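WZI (Escherichia coli, PDB 2YNK) takes part in group 1 capsule assembly at the outer membrane, where this carbohydrate-binding beta-barrel acts as a lectin. Local coordinates at residues Ser18-Ile23 with Ser49-Val54; Ser28-Ser33 with Gln84-Thr89; Arg39-Ala44 with Ala56-Arg61; Val148-Gly153 with Gln194-Ala199. All blocks are in the same frame, centred on the assembly; numbering follows the deposited sequence.

Interaction 1: Ser18-Ile23 with Ser49-Val54; sequences SDRGVI and SSEQVV
Arg20 and Glu51 form a salt bridge that rests on one carboxylate oxygen. Arg20 NE donates to Glu51 OE2 at 3.2 Å, with an N-H...O angle of 155°. OE2 lies close to the guanidinium plane and receives the proton on its anti lone pair. A weak second bond comes from Arg20 NH2, 3.4 Å from Glu51 OE2. The two flat groups are twisted 68° apart, so this is not the flat two-oxygen pairing. Val22 packs its CG2 methyl against the carboxylate, 3.3 Å from Glu51 OE2. The bend of Arg20 at chi3 (66°) turns the guanidinium edge to the carboxylate.

Both charged groups have further partners. Glu51 OE1 accepts the backbone N-H groups of Ser47 and Tyr48, just ahead of its own segment. Arg20 NH1 bonds to the carbonyl of His315, on barrel strand 306-317. Behind Arg20, Gly21 takes a positive phi and leaves the helix. Glu51 thus fastens the early part of helix 49-65 to the end of helix 8-19, which closes in a Schellman motif.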
loop_
_atom_site.group_PDB
_atom_site.type_symbol
_atom_site.label_atom_id
_atom_site.label_comp_id
_atom_site.label_asym_id
_atom_site.label_seq_id
_atom_site.Cartn_x
_atom_site.Cartn_y
_atom_site.Cartn_z
ATOM N N SER A 18 5.136 -16.712 -0.859
ATOM C CA SER A 18 3.745 -17.120 -0.647
ATOM C C SER A 18 3.156 -17.780 -1.883
ATOM O O SER A 18 2.492 -18.805 -1.786
ATOM C CB SER A 18 2.889 -15.918 -0.225
ATOM O OG SER A 18 1.502 -16.162 -0.410
ATOM N N ASP A 19 3.409 -17.193 -3.045
ATOM C CA ASP A 19 2.821 -17.683 -4.288
ATOM C C ASP A 19 3.487 -18.962 -4.777
ATOM O O ASP A 19 2.917 -19.689 -5.574
ATOM C CB ASP A 19 2.894 -16.604 -5.371
ATOM C CG ASP A 19 1.905 -15.474 -5.141
ATOM O OD1 ASP A 19 1.413 -15.309 -4.002
ATOM O OD2 ASP A 19 1.613 -14.748 -6.112
ATOM N N ARG A 20 4.698 -19.222 -4.299
ATOM C CA ARG A 20 5.394 -20.468 -4.571
ATOM C C ARG A 20 5.073 -21.528 -3.530
ATOM O O ARG A 20 5.637 -22.607 -3.578
ATOM C CB ARG A 20 6.906 -20.243 -4.580
ATOM C CG ARG A 20 7.403 -19.379 -5.726
ATOM C CD ARG A 20 8.912 -19.215 -5.671
ATOM N NE ARG A 20 9.601 -20.485 -5.893
ATOM C CZ ARG A 20 9.796 -21.052 -7.081
ATOM N NH1 ARG A 20 9.357 -20.472 -8.190
ATOM N NH2 ARG A 20 10.434 -22.218 -7.159
ATOM N N GLY A 21 4.198 -21.220 -2.575
ATOM C CA GLY A 21 3.799 -22.188 -1.558
ATOM C C GLY A 21 4.808 -22.469 -0.451
ATOM O O GLY A 21 4.566 -23.327 0.392
ATOM N N VAL A 22 5.927 -21.755 -0.432
ATOM C CA VAL A 22 6.927 -21.928 0.617
ATOM C C VAL A 22 6.455 -21.408 1.972
ATOM O O VAL A 22 6.927 -21.873 3.002
ATOM C CB VAL A 22 8.224 -21.195 0.269
ATOM C CG1 VAL A 22 9.248 -21.363 1.383
ATOM C CG2 VAL A 22 8.763 -21.682 -1.068
ATOM N N ILE A 23 5.578 -20.397 1.961
ATOM C CA ILE A 23 4.867 -19.937 3.165
ATOM C C ILE A 23 3.405 -19.617 2.836
ATOM O O ILE A 23 3.024 -19.559 1.663
ATOM C CB ILE A 23 5.537 -18.718 3.840
ATOM C CG1 ILE A 23 5.706 -17.555 2.863
ATOM C CG2 ILE A 23 6.887 -19.098 4.419
ATOM C CD1 ILE A 23 6.517 -16.401 3.428
ATOM N N SER A 49 17.370 -23.674 -3.554
ATOM C CA SER A 49 18.353 -22.800 -2.913
ATOM C C SER A 49 17.917 -21.348 -3.072
ATOM O O SER A 49 18.077 -20.529 -2.162
ATOM C CB SER A 49 19.734 -23.003 -3.529
ATOM O OG SER A 49 19.830 -24.284 -4.126
ATOM N N SER A 50 17.349 -21.035 -4.233
ATOM C CA SER A 50 16.737 -19.732 -4.445
ATOM C C SER A 50 15.769 -19.429 -3.312
ATOM O O SER A 50 15.718 -18.302 -2.828
ATOM C CB SER A 50 16.015 -19.673 -5.795
ATOM O OG SER A 50 15.027 -20.681 -5.899
ATOM N N GLU A 51 15.026 -20.439 -2.874
ATOM C CA GLU A 51 14.033 -20.251 -1.817
ATOM C C GLU A 51 14.640 -19.993 -0.434
ATOM O O GLU A 51 14.028 -19.319 0.395
ATOM C CB GLU A 51 13.060 -21.433 -1.780
ATOM C CG GLU A 51 12.214 -21.535 -3.041
ATOM C CD GLU A 51 11.375 -22.791 -3.113
ATOM O OE1 GLU A 51 11.758 -23.834 -2.525
ATOM O OE2 GLU A 51 10.329 -22.734 -3.794
ATOM N N GLN A 52 15.839 -20.508 -0.187
ATOM C CA GLN A 52 16.501 -20.287 1.098
ATOM C C GLN A 52 17.075 -18.878 1.123
ATOM O O GLN A 52 17.040 -18.208 2.148
ATOM C CB GLN A 52 17.590 -21.335 1.348
ATOM C CG GLN A 52 17.149 -22.756 1.003
ATOM C CD GLN A 52 17.691 -23.819 1.946
ATOM O OE1 GLN A 52 18.346 -24.776 1.515
ATOM N NE2 GLN A 52 17.405 -23.665 3.237
ATOM N N VAL A 53 17.583 -18.434 -0.023
ATOM C CA VAL A 53 18.067 -17.062 -0.188
ATOM C C VAL A 53 16.976 -16.031 0.136
ATOM O O VAL A 53 17.189 -15.118 0.931
ATOM C CB VAL A 53 18.573 -16.818 -1.630
ATOM C CG1 VAL A 53 18.824 -15.335 -1.879
ATOM C CG2 VAL A 53 19.831 -17.628 -1.900
ATOM N N VAL A 54 15.805 -16.184 -0.469
ATOM C CA VAL A 54 14.707 -15.273 -0.181
ATOM C C VAL A 54 14.330 -15.354 1.298
ATOM O O VAL A 54 14.280 -14.332 1.965
ATOM C CB VAL A 54 13.474 -15.520 -1.080
ATOM C CG1 VAL A 54 12.331 -14.608 -0.665
ATOM C CG2 VAL A 54 13.821 -15.295 -2.549
#

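Interaction 2: Ser28-Ser33 with Gln84-Thr89; sequences STWPLS and QGFGQT
Phe86 points its edge at a face of Trp30 in a T-shaped (edge-to-face) pair. The contact lies near the middle of the chain, inside the beta-barrel. The loop between barrel strands 69-76 and 95-104 folds inward there to meet the short strand 29-30. The dense part is the ring pair. Phe86 CZ stands over the centre of the indole, 3.6 Å from Trp30 CE2, and Phe86 CE2 sits beside it over the five-membered ring. The planes are 61° apart and the centroids of the five-membered ring and the phenyl 4.8 Å apart. Phe86 CG is anti to its backbone nitrogen (chi1 175°), which carries the ring away from its turn. Leu32 CG covers the opposite face of the indole, so Trp30 is sandwiched. Its NE1 is bonded to the carbonyl of Leu27. Around Phe86, Arg11 adds a cation-pi contact and Trp151 a second edge-to-face pair.

The turn that carries Phe86 is the more open part. Residues 85 to 88 form a type II beta turn, with exposed Gly87 at its positive-phi position. The backbone N of Gly87 bonds to Asp164. The turn is closed by Gln88 N to Gly85 O, 2.8 Å. The Gln88 side chain folds back over it, and its NE2 donates to Phe86 O at 2.7 Å with an angle of 160°.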
loop_
_atom_site.group_PDB
_atom_site.type_symbol
_atom_site.label_atom_id
_atom_site.label_comp_id
_atom_site.label_asym_id
_atom_site.label_seq_id
_atom_site.Cartn_x
_atom_site.Cartn_y
_atom_site.Cartn_z
ATOM N N SER A 28 -2.440 -8.657 1.707
ATOM C CA SER A 28 -3.409 -7.710 1.144
ATOM C C SER A 28 -3.982 -6.732 2.181
ATOM O O SER A 28 -4.857 -5.930 1.861
ATOM C CB SER A 28 -4.539 -8.458 0.438
ATOM O OG SER A 28 -5.404 -9.059 1.374
ATOM N N THR A 29 -3.481 -6.789 3.410
ATOM C CA THR A 29 -3.851 -5.837 4.439
ATOM C C THR A 29 -2.608 -5.390 5.189
ATOM O O THR A 29 -2.107 -6.102 6.066
ATOM C CB THR A 29 -4.869 -6.436 5.406
ATOM O OG1 THR A 29 -6.114 -6.581 4.722
ATOM C CG2 THR A 29 -5.083 -5.554 6.595
ATOM N N TRP A 30 -2.113 -4.204 4.815
ATOM C CA TRP A 30 -1.013 -3.554 5.510
ATOM C C TRP A 30 -1.532 -2.467 6.405
ATOM O O TRP A 30 -2.552 -1.863 6.106
ATOM C CB TRP A 30 -0.044 -2.971 4.511
ATOM C CG TRP A 30 0.614 -4.022 3.671
ATOM C CD1 TRP A 30 0.032 -4.810 2.690
ATOM C CD2 TRP A 30 2.012 -4.451 3.730
ATOM N NE1 TRP A 30 0.952 -5.669 2.151
ATOM C CE2 TRP A 30 2.157 -5.502 2.728
ATOM C CE3 TRP A 30 3.114 -4.078 4.481
ATOM C CZ2 TRP A 30 3.364 -6.135 2.503
ATOM C CZ3 TRP A 30 4.327 -4.724 4.249
ATOM C CH2 TRP A 30 4.449 -5.729 3.281
ATOM N N PRO A 31 -0.835 -2.198 7.518
ATOM C CA PRO A 31 0.426 -2.806 7.915
ATOM C C PRO A 31 0.256 -4.251 8.385
ATOM O O PRO A 31 -0.829 -4.641 8.823
ATOM C CB PRO A 31 0.884 -1.910 9.060
ATOM C CG PRO A 31 -0.374 -1.489 9.693
ATOM C CD PRO A 31 -1.341 -1.294 8.559
ATOM N N LEU A 32 1.324 -5.037 8.276
ATOM C CA LEU A 32 1.313 -6.442 8.714
ATOM C C LEU A 32 1.829 -6.558 10.142
ATOM O O LEU A 32 2.793 -5.899 10.512
ATOM C CB LEU A 32 2.209 -7.296 7.811
ATOM C CG LEU A 32 2.006 -7.217 6.301
ATOM C CD1 LEU A 32 3.167 -7.871 5.583
ATOM C CD2 LEU A 32 0.686 -7.850 5.907
ATOM N N SER A 33 1.199 -7.414 10.936
ATOM C CA SER A 33 1.752 -7.816 12.239
ATOM C C SER A 33 2.998 -8.681 12.044
ATOM O O SER A 33 2.969 -9.642 11.304
ATOM C CB SER A 33 0.714 -8.599 13.030
ATOM O OG SER A 33 -0.524 -7.907 13.052
ATOM N N GLN A 84 2.808 5.932 -8.962
ATOM C CA GLN A 84 3.736 4.940 -8.409
ATOM C C GLN A 84 3.028 3.925 -7.539
ATOM O O GLN A 84 1.967 4.180 -6.983
ATOM C CB GLN A 84 4.822 5.614 -7.570
ATOM C CG GLN A 84 5.621 6.660 -8.309
ATOM C CD GLN A 84 6.354 6.088 -9.487
ATOM O OE1 GLN A 84 7.390 5.441 -9.326
ATOM N NE2 GLN A 84 5.825 6.324 -10.688
ATOM N N GLY A 85 3.655 2.770 -7.387
ATOM C CA GLY A 85 3.020 1.654 -6.716
ATOM C C GLY A 85 3.150 1.619 -5.211
ATOM O O GLY A 85 3.586 2.563 -4.556
ATOM N N PHE A 86 2.731 0.490 -4.677
ATOM C CA PHE A 86 2.889 0.163 -3.284
ATOM C C PHE A 86 4.254 0.591 -2.787
ATOM O O PHE A 86 5.287 0.192 -3.328
ATOM C CB PHE A 86 2.700 -1.341 -3.111
ATOM C CG PHE A 86 2.951 -1.823 -1.730
ATOM C CD1 PHE A 86 4.221 -2.208 -1.347
ATOM C CD2 PHE A 86 1.919 -1.904 -0.821
ATOM C CE1 PHE A 86 4.460 -2.656 -0.073
ATOM C CE2 PHE A 86 2.150 -2.361 0.455
ATOM C CZ PHE A 86 3.430 -2.731 0.833
ATOM N N GLY A 87 4.225 1.444 -1.771
ATOM C CA GLY A 87 5.416 1.927 -1.099
ATOM C C GLY A 87 6.290 2.878 -1.891
ATOM O O GLY A 87 7.425 3.139 -1.486
ATOM N N GLN A 88 5.798 3.415 -3.002
ATOM C CA GLN A 88 6.669 4.197 -3.890
ATOM C C GLN A 88 6.262 5.675 -4.164
ATOM O O GLN A 88 6.943 6.345 -4.938
ATOM C CB GLN A 88 6.870 3.426 -5.200
ATOM C CG GLN A 88 7.756 2.190 -5.047
ATOM C CD GLN A 88 7.431 1.098 -6.059
ATOM O OE1 GLN A 88 7.859 1.160 -7.210
ATOM N NE2 GLN A 88 6.670 0.087 -5.625
ATOM N N THR A 89 5.203 6.189 -3.532
ATOM C CA THR A 89 4.823 7.607 -3.691
ATOM C C THR A 89 5.541 8.465 -2.646
ATOM O O THR A 89 5.185 8.446 -1.471
ATOM C CB THR A 89 3.283 7.859 -3.560
ATOM O OG1 THR A 89 2.554 7.153 -4.581
ATOM C CG2 THR A 89 2.964 9.351 -3.686
#

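Interaction 3: Arg39-Ala44 with Ala56-Arg61; sequences RALKKA and ARINQR
Leu41 reaches helix 49-65 with a single methyl. Its CD1 lies against Ile58 and Asn59, which are neighbours on that helix. The Leu41 and Ile58 side chains approach at a slant, and CD1 of Leu41 lies 3.8 Å from Ile58 CG2. Asn59 runs past Leu41 in the reverse sense. Its amide lies against the same methyl, with OD1 and ND2 of Asn59 both 3.9 Å from Leu41 CD1. This is van der Waals packing, and no hydrogen bond joins the two segments.

Ile58 turns its CG2 to Leu41, while the end of the longer branch leads away. The residue also packs on Leu14 and Leu17 of helix 8-19. Ile58 is buried, whereas Asn59 is exposed, so the contact passes from core to surface across one residue step. Leu41 also rests on Leu55, one turn before Asn59, and Ala44 touches Leu55 as well.

The CA atoms of Leu41 and Ile58 are 8.7 Å apart. Helices 34-42 and 49-65 run in roughly opposite directions and are joined by a short connection. The arrangement is a helical hairpin, packed with helix 8-19 into a small bundle of three helices.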
loop_
_atom_site.group_PDB
_atom_site.type_symbol
_atom_site.label_atom_id
_atom_site.label_comp_id
_atom_site.label_asym_id
_atom_site.label_seq_id
_atom_site.Cartn_x
_atom_site.Cartn_y
_atom_site.Cartn_z
ATOM N N ARG A 39 5.284 -16.460 12.404
ATOM C CA ARG A 39 4.550 -17.711 12.439
ATOM C C ARG A 39 4.664 -18.423 11.093
ATOM O O ARG A 39 5.063 -19.593 11.034
ATOM C CB ARG A 39 3.097 -17.415 12.805
ATOM C CG ARG A 39 2.149 -18.597 12.829
ATOM C CD ARG A 39 0.725 -18.124 13.098
ATOM N NE ARG A 39 -0.238 -18.694 12.157
ATOM C CZ ARG A 39 -0.315 -18.387 10.860
ATOM N NH1 ARG A 39 0.525 -17.511 10.306
ATOM N NH2 ARG A 39 -1.236 -18.973 10.100
ATOM N N ALA A 40 4.336 -17.722 10.013
ATOM C CA ALA A 40 4.466 -18.301 8.678
ATOM C C ALA A 40 5.900 -18.778 8.399
ATOM O O ALA A 40 6.095 -19.816 7.767
ATOM C CB ALA A 40 4.008 -17.322 7.615
ATOM N N LEU A 41 6.895 -18.042 8.888
ATOM C CA LEU A 41 8.300 -18.415 8.684
ATOM C C LEU A 41 8.674 -19.723 9.394
ATOM O O LEU A 41 9.544 -20.455 8.929
ATOM C CB LEU A 41 9.254 -17.303 9.149
ATOM C CG LEU A 41 9.525 -16.107 8.225
ATOM C CD1 LEU A 41 10.598 -15.219 8.843
ATOM C CD2 LEU A 41 9.939 -16.540 6.830
ATOM N N LYS A 42 8.023 -20.010 10.515
ATOM C CA LYS A 42 8.349 -21.191 11.303
ATOM C C LYS A 42 7.823 -22.477 10.677
ATOM O O LYS A 42 8.292 -23.561 11.027
ATOM C CB LYS A 42 7.844 -21.034 12.738
ATOM C CG LYS A 42 8.692 -20.053 13.531
ATOM C CD LYS A 42 8.017 -19.594 14.815
ATOM C CE LYS A 42 8.753 -18.410 15.444
ATOM N NZ LYS A 42 8.258 -18.098 16.818
ATOM N N LYS A 43 6.863 -22.358 9.758
ATOM C CA LYS A 43 6.323 -23.519 9.037
ATOM C C LYS A 43 6.635 -23.406 7.547
ATOM O O LYS A 43 5.841 -23.810 6.695
ATOM C CB LYS A 43 4.815 -23.670 9.291
ATOM C CG LYS A 43 4.456 -23.625 10.779
ATOM C CD LYS A 43 3.591 -24.789 11.259
ATOM C CE LYS A 43 3.669 -24.943 12.777
ATOM N NZ LYS A 43 2.479 -25.631 13.353
ATOM N N ALA A 44 7.819 -22.870 7.256
ATOM C CA ALA A 44 8.264 -22.631 5.889
ATOM C C ALA A 44 8.846 -23.911 5.299
ATOM O O ALA A 44 9.703 -24.554 5.909
ATOM C CB ALA A 44 9.300 -21.516 5.853
ATOM N N ALA A 56 15.980 -16.092 3.984
ATOM C CA ALA A 56 16.941 -15.492 4.908
ATOM C C ALA A 56 16.812 -13.974 4.902
ATOM O O ALA A 56 17.122 -13.305 5.891
ATOM C CB ALA A 56 18.363 -15.912 4.547
ATOM N N ARG A 57 16.335 -13.449 3.775
ATOM C CA ARG A 57 16.173 -12.007 3.566
ATOM C C ARG A 57 15.061 -11.428 4.432
ATOM O O ARG A 57 15.178 -10.303 4.903
ATOM C CB ARG A 57 15.918 -11.718 2.078
ATOM C CG ARG A 57 16.886 -10.716 1.461
ATOM C CD ARG A 57 17.356 -11.145 0.078
ATOM N NE ARG A 57 16.249 -11.311 -0.863
ATOM C CZ ARG A 57 16.369 -11.809 -2.097
ATOM N NH1 ARG A 57 17.552 -12.197 -2.572
ATOM N NH2 ARG A 57 15.291 -11.913 -2.873
ATOM N N ILE A 58 13.999 -12.193 4.673
ATOM C CA ILE A 58 12.859 -11.687 5.459
ATOM C C ILE A 58 13.252 -11.078 6.809
ATOM O O ILE A 58 12.943 -9.923 7.078
ATOM C CB ILE A 58 11.780 -12.758 5.692
ATOM C CG1 ILE A 58 11.249 -13.316 4.356
ATOM C CG2 ILE A 58 10.639 -12.198 6.535
ATOM C CD1 ILE A 58 10.920 -12.298 3.289
ATOM N N ASN A 59 13.927 -11.840 7.659
ATOM C CA ASN A 59 14.353 -11.314 8.967
ATOM C C ASN A 59 15.440 -10.240 8.856
ATOM O O ASN A 59 15.491 -9.309 9.664
ATOM C CB ASN A 59 14.818 -12.454 9.892
ATOM C CG ASN A 59 13.658 -13.148 10.588
ATOM O OD1 ASN A 59 12.607 -12.541 10.832
ATOM N ND2 ASN A 59 13.846 -14.422 10.924
ATOM N N GLN A 60 16.306 -10.372 7.856
ATOM C CA GLN A 60 17.318 -9.366 7.612
ATOM C C GLN A 60 16.643 -8.014 7.355
ATOM O O GLN A 60 17.088 -6.980 7.872
ATOM C CB GLN A 60 18.195 -9.749 6.423
ATOM C CG GLN A 60 19.373 -8.801 6.232
ATOM C CD GLN A 60 20.165 -9.041 4.959
ATOM O OE1 GLN A 60 19.838 -9.912 4.152
ATOM N NE2 GLN A 60 21.220 -8.249 4.772
ATOM N N ARG A 61 15.566 -8.031 6.568
ATOM C CA ARG A 61 14.864 -6.809 6.228
ATOM C C ARG A 61 14.180 -6.216 7.456
ATOM O O ARG A 61 14.351 -5.032 7.739
ATOM C CB ARG A 61 13.858 -7.051 5.094
ATOM C CG ARG A 61 13.215 -5.793 4.519
ATOM C CD ARG A 61 14.232 -4.815 3.946
ATOM N NE ARG A 61 13.589 -3.578 3.484
ATOM C CZ ARG A 61 14.221 -2.437 3.213
ATOM N NH1 ARG A 61 15.534 -2.324 3.338
ATOM N NH2 ARG A 61 13.524 -1.387 2.809
#

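Interaction 4: Val148-Gly153 with Gln194-Ala199; sequences VPQWWG and QYQISA. With HEX (hexane), chain S.
Gln150 lies across from Ser198 and Trp152 across from Gln196, with CA atoms 9.7 and 9.5 Å apart, so the backbones are bridged by side chains alone. Gln196 OE1 is the central acceptor. Trp152 NE1 donates to it at 2.6 Å, with the oxygen close to the indole plane. Gln150 NE2 donates to the same Gln196 OE1, also at 2.6 Å, with an angle of 151°. The two donors come in from opposite faces of the Gln196 amide, and both stand above its carbonyl plane rather than on a lone pair. The amides of Gln150 and Gln196 are turned only 22° from each other. Gln150 NE2 spends its other proton on Ser198 OG, 3.1 Å away. A chi1 of -164° swings the extended Gln196 chain away from its own backbone N and out to this point.

Strand 193-201 belongs to the 18-stranded antiparallel barrel. Gln196 and Ser198 face the interior, where strand 151-152 pairs with strand 29-30. Tyr195 lies on the outer face, as suits an outer-membrane barrel. A hexane lies over one face of its ring, with C2 of the hexane 3.7 Å from Tyr195 CZ.

Second-shell bonds set the orientation of both amides. Gln196 NE2 donates to Gln175 OE1 and to the carbonyl of Trp30. Gln150 OE1 accepts from Arg162 NH2. The indole of Trp152 packs on Arg217, Ser231 and Ile233 of the next two barrel strands.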
loop_
_atom_site.group_PDB
_atom_site.type_symbol
_atom_site.label_atom_id
_atom_site.label_comp_id
_atom_site.label_asym_id
_atom_site.label_seq_id
_atom_site.Cartn_x
_atom_site.Cartn_y
_atom_site.Cartn_z
ATOM N N VAL A 148 0.030 6.248 10.608
ATOM C CA VAL A 148 0.443 4.987 9.987
ATOM C C VAL A 148 -0.196 4.816 8.611
ATOM O O VAL A 148 -1.423 4.839 8.499
ATOM C CB VAL A 148 0.077 3.757 10.856
ATOM C CG1 VAL A 148 0.461 2.465 10.142
ATOM C CG2 VAL A 148 0.743 3.857 12.213
ATOM N N PRO A 149 0.629 4.626 7.563
ATOM C CA PRO A 149 0.066 4.291 6.259
ATOM C C PRO A 149 -0.510 2.882 6.219
ATOM O O PRO A 149 -0.027 1.975 6.942
ATOM C CB PRO A 149 1.271 4.393 5.317
ATOM C CG PRO A 149 2.448 4.143 6.183
ATOM C CD PRO A 149 2.096 4.752 7.508
ATOM N N GLN A 150 -1.519 2.708 5.364
ATOM C CA GLN A 150 -2.143 1.401 5.146
ATOM C C GLN A 150 -2.033 0.986 3.685
ATOM O O GLN A 150 -1.624 1.786 2.817
ATOM C CB GLN A 150 -3.622 1.444 5.531
ATOM C CG GLN A 150 -3.902 1.619 7.012
ATOM C CD GLN A 150 -5.228 2.317 7.263
ATOM O OE1 GLN A 150 -5.426 3.479 6.875
ATOM N NE2 GLN A 150 -6.139 1.619 7.932
ATOM N N TRP A 151 -2.393 -0.272 3.433
ATOM C CA TRP A 151 -2.674 -0.740 2.083
ATOM C C TRP A 151 -3.748 -1.762 2.132
ATOM O O TRP A 151 -3.601 -2.781 2.813
ATOM C CB TRP A 151 -1.444 -1.332 1.444
ATOM C CG TRP A 151 -1.597 -1.668 -0.014
ATOM C CD1 TRP A 151 -2.065 -2.852 -0.569
ATOM C CD2 TRP A 151 -1.249 -0.824 -1.157
ATOM N NE1 TRP A 151 -2.031 -2.799 -1.941
ATOM C CE2 TRP A 151 -1.552 -1.604 -2.355
ATOM C CE3 TRP A 151 -0.734 0.457 -1.302
ATOM C CZ2 TRP A 151 -1.336 -1.102 -3.628
ATOM C CZ3 TRP A 151 -0.514 0.946 -2.593
ATOM C CH2 TRP A 151 -0.804 0.182 -3.721
ATOM N N TRP A 152 -4.842 -1.504 1.416
ATOM C CA TRP A 152 -5.988 -2.417 1.397
ATOM C C TRP A 152 -6.188 -3.069 0.049
ATOM O O TRP A 152 -6.750 -2.466 -0.877
ATOM C CB TRP A 152 -7.242 -1.679 1.825
ATOM C CG TRP A 152 -7.331 -1.469 3.312
ATOM C CD1 TRP A 152 -6.340 -1.662 4.272
ATOM C CD2 TRP A 152 -8.483 -0.974 4.059
ATOM N NE1 TRP A 152 -6.801 -1.345 5.519
ATOM C CE2 TRP A 152 -8.078 -0.939 5.461
ATOM C CE3 TRP A 152 -9.760 -0.569 3.717
ATOM C CZ2 TRP A 152 -8.932 -0.531 6.455
ATOM C CZ3 TRP A 152 -10.620 -0.161 4.727
ATOM C CH2 TRP A 152 -10.215 -0.139 6.064
ATOM N N GLY A 153 -5.722 -4.318 -0.064
ATOM C CA GLY A 153 -5.986 -5.134 -1.237
ATOM C C GLY A 153 -4.751 -5.734 -1.867
ATOM O O GLY A 153 -3.637 -5.443 -1.453
ATOM N N GLN A 194 -8.345 -12.000 9.135
ATOM C CA GLN A 194 -7.814 -10.781 9.721
ATOM C C GLN A 194 -8.780 -9.610 9.575
ATOM O O GLN A 194 -9.492 -9.483 8.564
ATOM C CB GLN A 194 -6.475 -10.432 9.075
ATOM C CG GLN A 194 -5.933 -9.035 9.370
ATOM C CD GLN A 194 -5.556 -8.817 10.829
ATOM O OE1 GLN A 194 -6.365 -9.023 11.738
ATOM N NE2 GLN A 194 -4.328 -8.360 11.055
ATOM N N TYR A 195 -8.793 -8.764 10.603
ATOM C CA TYR A 195 -9.542 -7.535 10.577
ATOM C C TYR A 195 -8.582 -6.365 10.713
ATOM O O TYR A 195 -7.514 -6.475 11.316
ATOM C CB TYR A 195 -10.593 -7.512 11.693
ATOM C CG TYR A 195 -10.042 -7.201 13.065
ATOM C CD1 TYR A 195 -9.564 -8.210 13.888
ATOM C CD2 TYR A 195 -10.001 -5.894 13.544
ATOM C CE1 TYR A 195 -9.057 -7.931 15.146
ATOM C CE2 TYR A 195 -9.493 -5.605 14.799
ATOM C CZ TYR A 195 -9.016 -6.627 15.596
ATOM O OH TYR A 195 -8.512 -6.342 16.845
ATOM N N GLN A 196 -8.968 -5.239 10.127
ATOM C CA GLN A 196 -8.333 -3.963 10.437
ATOM C C GLN A 196 -9.420 -2.927 10.605
ATOM O O GLN A 196 -10.305 -2.802 9.758
ATOM C CB GLN A 196 -7.358 -3.541 9.338
ATOM C CG GLN A 196 -6.395 -2.449 9.779
ATOM C CD GLN A 196 -5.543 -1.941 8.644
ATOM O OE1 GLN A 196 -5.916 -0.992 7.946
ATOM N NE2 GLN A 196 -4.403 -2.575 8.436
ATOM N N ILE A 197 -9.378 -2.198 11.709
ATOM C CA ILE A 197 -10.291 -1.081 11.900
ATOM C C ILE A 197 -9.435 0.150 12.090
ATOM O O ILE A 197 -8.370 0.062 12.697
ATOM C CB ILE A 197 -11.253 -1.300 13.091
ATOM C CG1 ILE A 197 -10.495 -1.390 14.417
ATOM C CG2 ILE A 197 -12.069 -2.572 12.882
ATOM C CD1 ILE A 197 -11.373 -1.792 15.585
ATOM N N SER A 198 -9.873 1.281 11.536
ATOM C CA SER A 198 -9.179 2.559 11.767
ATOM C C SER A 198 -10.120 3.753 11.821
ATOM O O SER A 198 -11.110 3.826 11.073
ATOM C CB SER A 198 -8.082 2.800 10.718
ATOM O OG SER A 198 -8.605 2.868 9.403
ATOM N N ALA A 199 -9.801 4.674 12.733
ATOM C CA ALA A 199 -10.456 5.990 12.807
ATOM C C ALA A 199 -9.377 7.071 12.732
ATOM O O ALA A 199 -8.460 7.089 13.548
ATOM C CB ALA A 199 -11.271 6.120 14.080
HETATM C C1 HEX S . -13.116 -6.314 16.545
HETATM C C2 HEX S . -12.189 -7.027 17.516
HETATM C C3 HEX S . -12.145 -8.544 17.291
HETATM C C4 HEX S . -11.720 -9.259 18.574
HETATM C C5 HEX S . -11.752 -10.784 18.467
HETATM C C6 HEX S . -11.561 -11.413 19.836
#

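Interactions 1 and 3 share helix 49-65, and their centres are 10 Å apart. They touch where Ile23 CG2 lies 3.7 Å from Ala44 CB. Interactions 2 and 4 form a second pair, also with centres 10 Å apart. They are joined by the pairing of strands 29-30 and 151-152, where Trp30 N lies 2.9 Å from Trp151 O. The pairs do not touch; interactions 2 and 3 come nearest, about 7 Å between nearest atoms. The chain links them: strand 32-33 leads into helix 34-42. Interaction 4 touches bound alkane at Tyr195, and another hexane is about 8 Å from the Trp152 side chain. A dodecane is about 14 Å from the Arg20 side chain.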